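PDB 2B4W: uncharacterized protein from Leishmania major, which is of unknown function but probably adopts a five-bladed beta-propeller fold related to that of beta-fructosidase-like glycosidases. Local coordinates for residues D26-Y31 / A57-L62; Y224-F229 / S248-C253; V270-S273 / V277-Y280. All coordinates share one frame; numbering follows the deposited sequence.

Interaction 1: D26-Y31 / A57-L62; sequences DGYDVY and ASHVRL
His59 is hydrogen-bonded through its backbone to Val49 of the neighbouring strand, and from this fixed point its imidazole reaches across to the phenol ring of Tyr28. No hydrogen bond links the two segments; the contact is an offset edge-to-face (T-shaped) aromatic pair. His59 presents its edge toward the face of Tyr28, with the ring centroids 5.7 Å apart and the planes at 83°. The closest approach, His59 CE1 to Tyr28 CE2 at 4.1 Å, involves the imidazole carbon that lies between the two ring nitrogens. With a chi1 of 63°, His59 CG sits between the backbone N and the carbonyl carbon, a setting that turns the ring toward Tyr28. On another part of the imidazole edge, and in its plane, lies Arg61 CD, 3.8 Å from His59 CD2. Arg61 NH2 is hydrogen-bonded to the carbonyl O of Val74. The contact is small, at the surface, and buries 87 Å² in all. Strand 42-50 runs between strand 29-31 and strand 59-67, antiparallel to both. The CA atoms of Tyr28 and His59 are therefore 10.7 Å apart, and the two rings meet across the intervening strand, each also touching the side chain of Val49.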
loop_
_atom_site.group_PDB
_atom_site.type_symbol
_atom_site.label_atom_id
_atom_site.label_comp_id
_atom_site.label_asym_id
_atom_site.label_seq_id
_atom_site.Cartn_x
_atom_site.Cartn_y
_atom_site.Cartn_z
ATOM N N ASP A 26 8.968 19.690 -8.278
ATOM C CA ASP A 26 9.958 19.614 -9.350
ATOM C C ASP A 26 11.329 19.199 -8.843
ATOM O O ASP A 26 11.807 19.649 -7.802
ATOM C CB ASP A 26 10.009 20.983 -10.038
ATOM C CG ASP A 26 8.732 21.287 -10.802
ATOM O OD1 ASP A 26 7.913 20.372 -11.044
ATOM O OD2 ASP A 26 8.552 22.468 -11.163
ATOM N N GLY A 27 12.035 18.293 -9.517
ATOM C CA GLY A 27 13.365 17.944 -9.028
ATOM C C GLY A 27 13.366 16.642 -8.256
ATOM O O GLY A 27 14.419 16.009 -8.130
ATOM N N TYR A 28 12.171 16.286 -7.770
ATOM C CA TYR A 28 11.988 15.065 -6.999
ATOM C C TYR A 28 11.251 13.960 -7.743
ATOM O O TYR A 28 10.452 14.180 -8.644
ATOM C CB TYR A 28 11.213 15.347 -5.717
ATOM C CG TYR A 28 11.958 16.130 -4.679
ATOM C CD1 TYR A 28 11.988 17.522 -4.767
ATOM C CD2 TYR A 28 12.608 15.501 -3.632
ATOM C CE1 TYR A 28 12.672 18.241 -3.806
ATOM C CE2 TYR A 28 13.296 16.228 -2.666
ATOM C CZ TYR A 28 13.320 17.596 -2.774
ATOM O OH TYR A 28 13.991 18.343 -1.824
ATOM N N ASP A 29 11.537 12.734 -7.309
ATOM C CA ASP A 29 10.726 11.579 -7.656
ATOM C C ASP A 29 9.589 11.511 -6.625
ATOM O O ASP A 29 9.747 11.969 -5.489
ATOM C CB ASP A 29 11.497 10.274 -7.615
ATOM C CG ASP A 29 12.361 10.003 -8.822
ATOM O OD1 ASP A 29 12.129 10.648 -9.860
ATOM O OD2 ASP A 29 13.269 9.154 -8.727
ATOM N N VAL A 30 8.482 10.944 -7.037
ATOM C CA VAL A 30 7.335 10.673 -6.184
ATOM C C VAL A 30 6.910 9.233 -6.447
ATOM O O VAL A 30 6.686 8.913 -7.611
ATOM C CB VAL A 30 6.145 11.599 -6.454
ATOM C CG1 VAL A 30 5.008 11.194 -5.512
ATOM C CG2 VAL A 30 6.523 13.057 -6.272
ATOM N N TYR A 31 6.840 8.402 -5.427
ATOM C CA TYR A 31 6.603 6.978 -5.646
ATOM C C TYR A 31 6.070 6.377 -4.345
ATOM O O TYR A 31 5.865 7.166 -3.438
ATOM C CB TYR A 31 7.850 6.278 -6.140
ATOM C CG TYR A 31 9.059 6.234 -5.260
ATOM C CD1 TYR A 31 9.916 7.320 -5.100
ATOM C CD2 TYR A 31 9.360 5.069 -4.582
ATOM C CE1 TYR A 31 11.016 7.197 -4.273
ATOM C CE2 TYR A 31 10.449 4.938 -3.758
ATOM C CZ TYR A 31 11.285 6.028 -3.609
ATOM O OH TYR A 31 12.378 5.899 -2.780
ATOM N N ALA A 57 16.418 9.275 2.001
ATOM C CA ALA A 57 16.279 10.716 2.059
ATOM C C ALA A 57 14.918 11.229 1.556
ATOM O O ALA A 57 14.881 12.160 0.750
ATOM C CB ALA A 57 17.350 11.392 1.211
ATOM N N SER A 58 13.857 10.604 2.038
ATOM C CA SER A 58 12.466 10.863 1.725
ATOM C C SER A 58 11.782 11.663 2.818
ATOM O O SER A 58 12.230 11.581 3.951
ATOM C CB SER A 58 11.722 9.526 1.540
ATOM O OG SER A 58 12.612 8.773 0.746
ATOM N N HIS A 59 10.758 12.368 2.370
ATOM C CA HIS A 59 9.738 12.941 3.225
ATOM C C HIS A 59 8.390 12.587 2.580
ATOM O O HIS A 59 8.381 12.047 1.473
ATOM C CB HIS A 59 9.912 14.443 3.396
ATOM C CG HIS A 59 9.765 15.201 2.114
ATOM N ND1 HIS A 59 10.693 15.173 1.108
ATOM C CD2 HIS A 59 8.780 16.007 1.674
ATOM C CE1 HIS A 59 10.300 15.931 0.107
ATOM N NE2 HIS A 59 9.120 16.467 0.421
ATOM N N VAL A 60 7.288 12.868 3.249
ATOM C CA VAL A 60 5.990 12.580 2.660
ATOM C C VAL A 60 5.221 13.877 2.436
ATOM O O VAL A 60 5.167 14.757 3.296
ATOM C CB VAL A 60 5.108 11.669 3.531
ATOM C CG1 VAL A 60 3.651 11.800 3.076
ATOM C CG2 VAL A 60 5.596 10.232 3.498
ATOM N N ARG A 61 4.626 13.996 1.257
ATOM C CA ARG A 61 3.730 15.114 0.990
ATOM C C ARG A 61 2.294 14.634 0.760
ATOM O O ARG A 61 2.042 13.476 0.424
ATOM C CB ARG A 61 4.197 15.916 -0.218
ATOM C CG ARG A 61 5.509 16.658 -0.000
ATOM C CD ARG A 61 5.416 17.759 1.022
ATOM N NE ARG A 61 4.749 18.965 0.589
ATOM C CZ ARG A 61 4.952 19.836 -0.371
ATOM N NH1 ARG A 61 5.940 19.772 -1.253
ATOM N NH2 ARG A 61 4.100 20.857 -0.450
ATOM N N LEU A 62 1.364 15.552 0.945
ATOM C CA LEU A 62 -0.036 15.338 0.595
ATOM C C LEU A 62 -0.267 16.024 -0.759
ATOM O O LEU A 62 0.127 17.184 -0.842
ATOM C CB LEU A 62 -0.990 15.917 1.626
ATOM C CG LEU A 62 -2.495 15.834 1.341
ATOM C CD1 LEU A 62 -3.018 14.405 1.481
ATOM C CD2 LEU A 62 -3.237 16.787 2.268
#

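Interaction 2: Y224-F229 / S248-C253; sequences YVNYAF and SCYPPC
The phenol end of Tyr250 overlaps only the oxygen end of the side-chain amide of Asn226, edge-on, the two groups arriving from opposite directions. Their meeting point is a single hydrogen bond, Tyr250 OH to Asn226 OD1, 2.9 Å long, with the tyrosine as donor. The angle at the amide oxygen is 137°, and the hydroxyl stands 32° from the carbonyl plane. Relative to the ring, OD1 lies at the edge and near the ring plane, with Tyr250 CE1 3.6 Å from Asn226 OD1, while amide and ring planes are turned steeply against each other. In Asn226, CG is anti to the carbonyl carbon and beside the backbone N (chi1 -60°), an arrangement that carries the amide off the strand toward the tyrosine. The backbones stay well apart: the nearest CA atoms, those of Asn226 and Cys249, are 10.2 Å from each other, and the long side chain of Tyr250 bridges the interval. Segment 248-253 belongs to the loop after strand 238-245, the edge strand that pairs with 223-231, and the loop is also held by Cys249 O to Ser17 OG. Both touching residues are buried. The Asn226 amide accepts from Tyr250 through OD1 and donates to Ser281 OG on strand 277-283 through ND2, and the two bonds together probably hold its rotation.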
loop_
_atom_site.group_PDB
_atom_site.type_symbol
_atom_site.label_atom_id
_atom_site.label_comp_id
_atom_site.label_asym_id
_atom_site.label_seq_id
_atom_site.Cartn_x
_atom_site.Cartn_y
_atom_site.Cartn_z
ATOM N N TYR A 224 9.885 -7.213 -7.889
ATOM C CA TYR A 224 8.713 -6.873 -7.081
ATOM C C TYR A 224 7.496 -6.856 -8.008
ATOM O O TYR A 224 7.428 -6.089 -8.978
ATOM C CB TYR A 224 8.859 -5.542 -6.350
ATOM C CG TYR A 224 9.704 -5.498 -5.103
ATOM C CD1 TYR A 224 11.033 -5.924 -5.105
ATOM C CD2 TYR A 224 9.192 -5.022 -3.903
ATOM C CE1 TYR A 224 11.807 -5.880 -3.957
ATOM C CE2 TYR A 224 9.957 -4.971 -2.748
ATOM C CZ TYR A 224 11.270 -5.407 -2.780
ATOM O OH TYR A 224 12.042 -5.363 -1.639
ATOM N N VAL A 225 6.515 -7.717 -7.724
ATOM C CA VAL A 225 5.281 -7.659 -8.496
ATOM C C VAL A 225 4.091 -7.309 -7.612
ATOM O O VAL A 225 4.088 -7.418 -6.400
ATOM C CB VAL A 225 4.952 -8.963 -9.241
ATOM C CG1 VAL A 225 6.212 -9.565 -9.838
ATOM C CG2 VAL A 225 4.260 -9.936 -8.304
ATOM N N ASN A 226 3.024 -6.845 -8.265
ATOM C CA ASN A 226 1.830 -6.491 -7.512
ATOM C C ASN A 226 1.085 -7.796 -7.241
ATOM O O ASN A 226 0.926 -8.585 -8.178
ATOM C CB ASN A 226 0.943 -5.537 -8.276
ATOM C CG ASN A 226 1.509 -4.205 -8.667
ATOM O OD1 ASN A 226 1.306 -3.762 -9.801
ATOM N ND2 ASN A 226 2.187 -3.500 -7.784
ATOM N N TYR A 227 0.665 -7.998 -6.010
ATOM C CA TYR A 227 0.122 -9.268 -5.551
ATOM C C TYR A 227 -1.193 -9.146 -4.809
ATOM O O TYR A 227 -1.430 -8.215 -4.044
ATOM C CB TYR A 227 1.183 -9.908 -4.644
ATOM C CG TYR A 227 1.131 -11.398 -4.481
ATOM C CD1 TYR A 227 1.525 -12.255 -5.500
ATOM C CD2 TYR A 227 0.695 -11.957 -3.290
ATOM C CE1 TYR A 227 1.468 -13.621 -5.313
ATOM C CE2 TYR A 227 0.633 -13.314 -3.097
ATOM C CZ TYR A 227 1.027 -14.141 -4.128
ATOM O OH TYR A 227 0.971 -15.500 -3.938
ATOM N N ALA A 228 -2.113 -10.097 -5.017
ATOM C CA ALA A 228 -3.369 -10.095 -4.268
ATOM C C ALA A 228 -3.611 -11.474 -3.680
ATOM O O ALA A 228 -3.177 -12.468 -4.263
ATOM C CB ALA A 228 -4.565 -9.712 -5.129
ATOM N N PHE A 229 -4.295 -11.543 -2.553
ATOM C CA PHE A 229 -4.811 -12.757 -1.974
ATOM C C PHE A 229 -5.992 -12.423 -1.063
ATOM O O PHE A 229 -6.231 -11.264 -0.717
ATOM C CB PHE A 229 -3.742 -13.519 -1.178
ATOM C CG PHE A 229 -3.130 -12.683 -0.069
ATOM C CD1 PHE A 229 -2.034 -11.879 -0.352
ATOM C CD2 PHE A 229 -3.639 -12.685 1.212
ATOM C CE1 PHE A 229 -1.485 -11.102 0.650
ATOM C CE2 PHE A 229 -3.110 -11.900 2.214
ATOM C CZ PHE A 229 -2.010 -11.121 1.910
ATOM N N SER A 248 6.047 -4.103 -16.498
ATOM C CA SER A 248 5.686 -3.966 -17.902
ATOM C C SER A 248 4.228 -3.597 -18.116
ATOM O O SER A 248 3.833 -3.356 -19.266
ATOM C CB SER A 248 5.919 -5.291 -18.635
ATOM O OG SER A 248 5.154 -6.279 -17.957
ATOM N N CYS A 249 3.435 -3.577 -17.054
ATOM C CA CYS A 249 2.027 -3.223 -17.122
ATOM C C CYS A 249 1.774 -1.723 -17.206
ATOM O O CYS A 249 0.713 -1.283 -17.649
ATOM C CB CYS A 249 1.314 -3.698 -15.846
ATOM S SG CYS A 249 1.082 -5.467 -15.795
ATOM N N TYR A 250 2.759 -0.984 -16.727
ATOM C CA TYR A 250 2.813 0.458 -16.617
ATOM C C TYR A 250 3.699 1.027 -17.714
ATOM O O TYR A 250 4.575 0.317 -18.195
ATOM C CB TYR A 250 3.361 0.878 -15.238
ATOM C CG TYR A 250 2.564 0.275 -14.098
ATOM C CD1 TYR A 250 2.789 -1.012 -13.639
ATOM C CD2 TYR A 250 1.570 1.027 -13.478
ATOM C CE1 TYR A 250 2.058 -1.568 -12.594
ATOM C CE2 TYR A 250 0.840 0.482 -12.440
ATOM C CZ TYR A 250 1.074 -0.798 -12.002
ATOM O OH TYR A 250 0.324 -1.301 -10.953
ATOM N N PRO A 251 3.497 2.267 -18.103
ATOM C CA PRO A 251 4.373 2.827 -19.132
ATOM C C PRO A 251 5.847 2.742 -18.734
ATOM O O PRO A 251 6.263 2.644 -17.579
ATOM C CB PRO A 251 3.934 4.285 -19.231
ATOM C CG PRO A 251 2.526 4.295 -18.726
ATOM C CD PRO A 251 2.477 3.223 -17.674
ATOM N N PRO A 252 6.676 2.736 -19.769
ATOM C CA PRO A 252 8.124 2.729 -19.575
ATOM C C PRO A 252 8.600 3.956 -18.807
ATOM O O PRO A 252 8.145 5.084 -18.998
ATOM C CB PRO A 252 8.667 2.777 -21.005
ATOM C CG PRO A 252 7.537 3.292 -21.834
ATOM C CD PRO A 252 6.300 2.720 -21.191
ATOM N N CYS A 253 9.543 3.708 -17.899
ATOM C CA CYS A 253 10.179 4.742 -17.105
ATOM C C CYS A 253 11.448 4.168 -16.470
ATOM O O CYS A 253 11.542 2.966 -16.233
ATOM C CB CYS A 253 9.242 5.296 -16.034
ATOM S SG CYS A 253 8.421 4.043 -15.020
#

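Interaction 3: V270-S273 / V277-Y280; sequences VMRS and VDLY
Arg272 crosses Asp278 at about a right angle and closes a salt bridge, Arg272 NH1 to Asp278 OD1 at 3.1 Å, with an N-H...O angle of 150°. The carboxylate oxygen is met on its syn side by the edge of the guanidinium, and the two flat groups stand almost perpendicular. An extended chi2 (165°) carries Arg272 CD to 3.6 Å from the carbonyl C of Val277, and the bend at chi3 (56°) turns the guanidinium to the carboxylate. Beneath this lies an antiparallel beta hairpin formed by strands 264-271 and 277-283. Val270 and Asp278 form a hydrogen-bonded pair, Val270 N to Asp278 O at 2.7 Å and Asp278 N to Val270 O at 2.9 Å. On their face, Val270 CG2 packs on Tyr280 CE1 at 3.8 Å. The opposite face carries a non-hydrogen-bonded pair, Met271 (selenomethionine) and Val277, where the bent chain of Met271 brings its SE to 3.6 Å from Val277 CG1. Farther out, Arg290 NH1 and Thr292 OG1 on strand 287-293 also bind Asp278 OD1, making three grips on one oxygen, and Arg272 NH2 has a second carboxylate partner in Asp274.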
loop_
_atom_site.group_PDB
_atom_site.type_symbol
_atom_site.label_atom_id
_atom_site.label_comp_id
_atom_site.label_asym_id
_atom_site.label_seq_id
_atom_site.Cartn_x
_atom_site.Cartn_y
_atom_site.Cartn_z
ATOM N N VAL A 270 -8.653 1.082 -6.240
ATOM C CA VAL A 270 -9.854 1.904 -6.121
ATOM C C VAL A 270 -10.976 1.256 -6.936
ATOM O O VAL A 270 -10.776 0.979 -8.117
ATOM C CB VAL A 270 -9.612 3.338 -6.605
ATOM C CG1 VAL A 270 -10.893 4.151 -6.592
ATOM C CG2 VAL A 270 -8.555 4.048 -5.755
HETATM N N MSE A 271 -12.127 1.016 -6.333
HETATM C CA MSE A 271 -13.287 0.463 -7.026
HETATM C C MSE A 271 -13.817 1.418 -8.081
HETATM O O MSE A 271 -14.047 2.606 -7.874
HETATM C CB MSE A 271 -14.365 0.141 -6.000
HETATM C CG MSE A 271 -15.241 -1.067 -6.171
HETATM SE SE MSE A 271 -14.326 -2.687 -6.691
HETATM C CE MSE A 271 -15.360 -2.732 -8.315
ATOM N N ARG A 272 -14.052 0.906 -9.287
ATOM C CA ARG A 272 -14.598 1.757 -10.341
ATOM C C ARG A 272 -16.078 1.448 -10.550
ATOM O O ARG A 272 -16.497 0.359 -10.159
ATOM C CB ARG A 272 -13.870 1.526 -11.663
ATOM C CG ARG A 272 -12.393 1.902 -11.624
ATOM C CD ARG A 272 -11.658 1.314 -12.822
ATOM N NE ARG A 272 -12.284 1.730 -14.065
ATOM C CZ ARG A 272 -11.952 2.694 -14.900
ATOM N NH1 ARG A 272 -10.903 3.475 -14.712
ATOM N NH2 ARG A 272 -12.714 2.863 -15.979
ATOM N N SER A 273 -16.827 2.360 -11.166
ATOM C CA SER A 273 -18.277 2.117 -11.268
ATOM C C SER A 273 -18.576 1.094 -12.359
ATOM O O SER A 273 -19.601 0.400 -12.294
ATOM C CB SER A 273 -19.124 3.366 -11.474
ATOM O OG SER A 273 -18.596 4.446 -12.204
ATOM N N VAL A 277 -11.214 -2.287 -11.334
ATOM C CA VAL A 277 -10.508 -1.498 -10.333
ATOM C C VAL A 277 -9.319 -0.754 -10.933
ATOM O O VAL A 277 -8.661 -1.194 -11.879
ATOM C CB VAL A 277 -10.041 -2.345 -9.141
ATOM C CG1 VAL A 277 -11.228 -3.057 -8.495
ATOM C CG2 VAL A 277 -8.952 -3.327 -9.558
ATOM N N ASP A 278 -9.024 0.411 -10.351
ATOM C CA ASP A 278 -7.748 1.052 -10.639
ATOM C C ASP A 278 -6.747 0.645 -9.549
ATOM O O ASP A 278 -6.948 0.894 -8.362
ATOM C CB ASP A 278 -7.820 2.569 -10.697
ATOM C CG ASP A 278 -8.591 3.134 -11.861
ATOM O OD1 ASP A 278 -8.412 2.621 -12.991
ATOM O OD2 ASP A 278 -9.344 4.113 -11.639
ATOM N N LEU A 279 -5.676 0.023 -9.994
ATOM C CA LEU A 279 -4.497 -0.275 -9.223
ATOM C C LEU A 279 -3.448 0.832 -9.351
ATOM O O LEU A 279 -2.966 1.122 -10.446
ATOM C CB LEU A 279 -3.919 -1.596 -9.725
ATOM C CG LEU A 279 -2.668 -2.111 -9.023
ATOM C CD1 LEU A 279 -2.934 -2.294 -7.533
ATOM C CD2 LEU A 279 -2.238 -3.424 -9.659
ATOM N N TYR A 280 -3.109 1.413 -8.222
ATOM C CA TYR A 280 -2.046 2.381 -8.008
ATOM C C TYR A 280 -0.836 1.673 -7.424
ATOM O O TYR A 280 -0.928 0.840 -6.513
ATOM C CB TYR A 280 -2.536 3.496 -7.090
ATOM C CG TYR A 280 -3.625 4.347 -7.707
ATOM C CD1 TYR A 280 -4.954 3.959 -7.766
ATOM C CD2 TYR A 280 -3.281 5.577 -8.251
ATOM C CE1 TYR A 280 -5.920 4.774 -8.346
ATOM C CE2 TYR A 280 -4.230 6.384 -8.823
ATOM C CZ TYR A 280 -5.551 5.987 -8.870
ATOM O OH TYR A 280 -6.446 6.844 -9.463
#

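In the fold
From the N terminus the three contacts follow in series; none nests within or crosses another. Interaction 1 closes the excursion from 26-31 through strands 37-39 and 42-50 to 57-62, in the large mixed sheet, across strand 42-50. Interaction 2 comes later and brings the loop after strand 238-245 back onto strand 223-231 of the five-stranded sheet. Interaction 3 follows 17 residues on, closing the hairpin of strands 264-271 and 277-283 in the same mixed sheet as interaction 1, their centres 24 Å apart. Interactions 2 and 3 touch: Leu279 packs against Asn226 and Tyr250, joining the five-stranded sheet to the mixed one. Interaction 1 stays about 9 Å from both others at the nearest atoms.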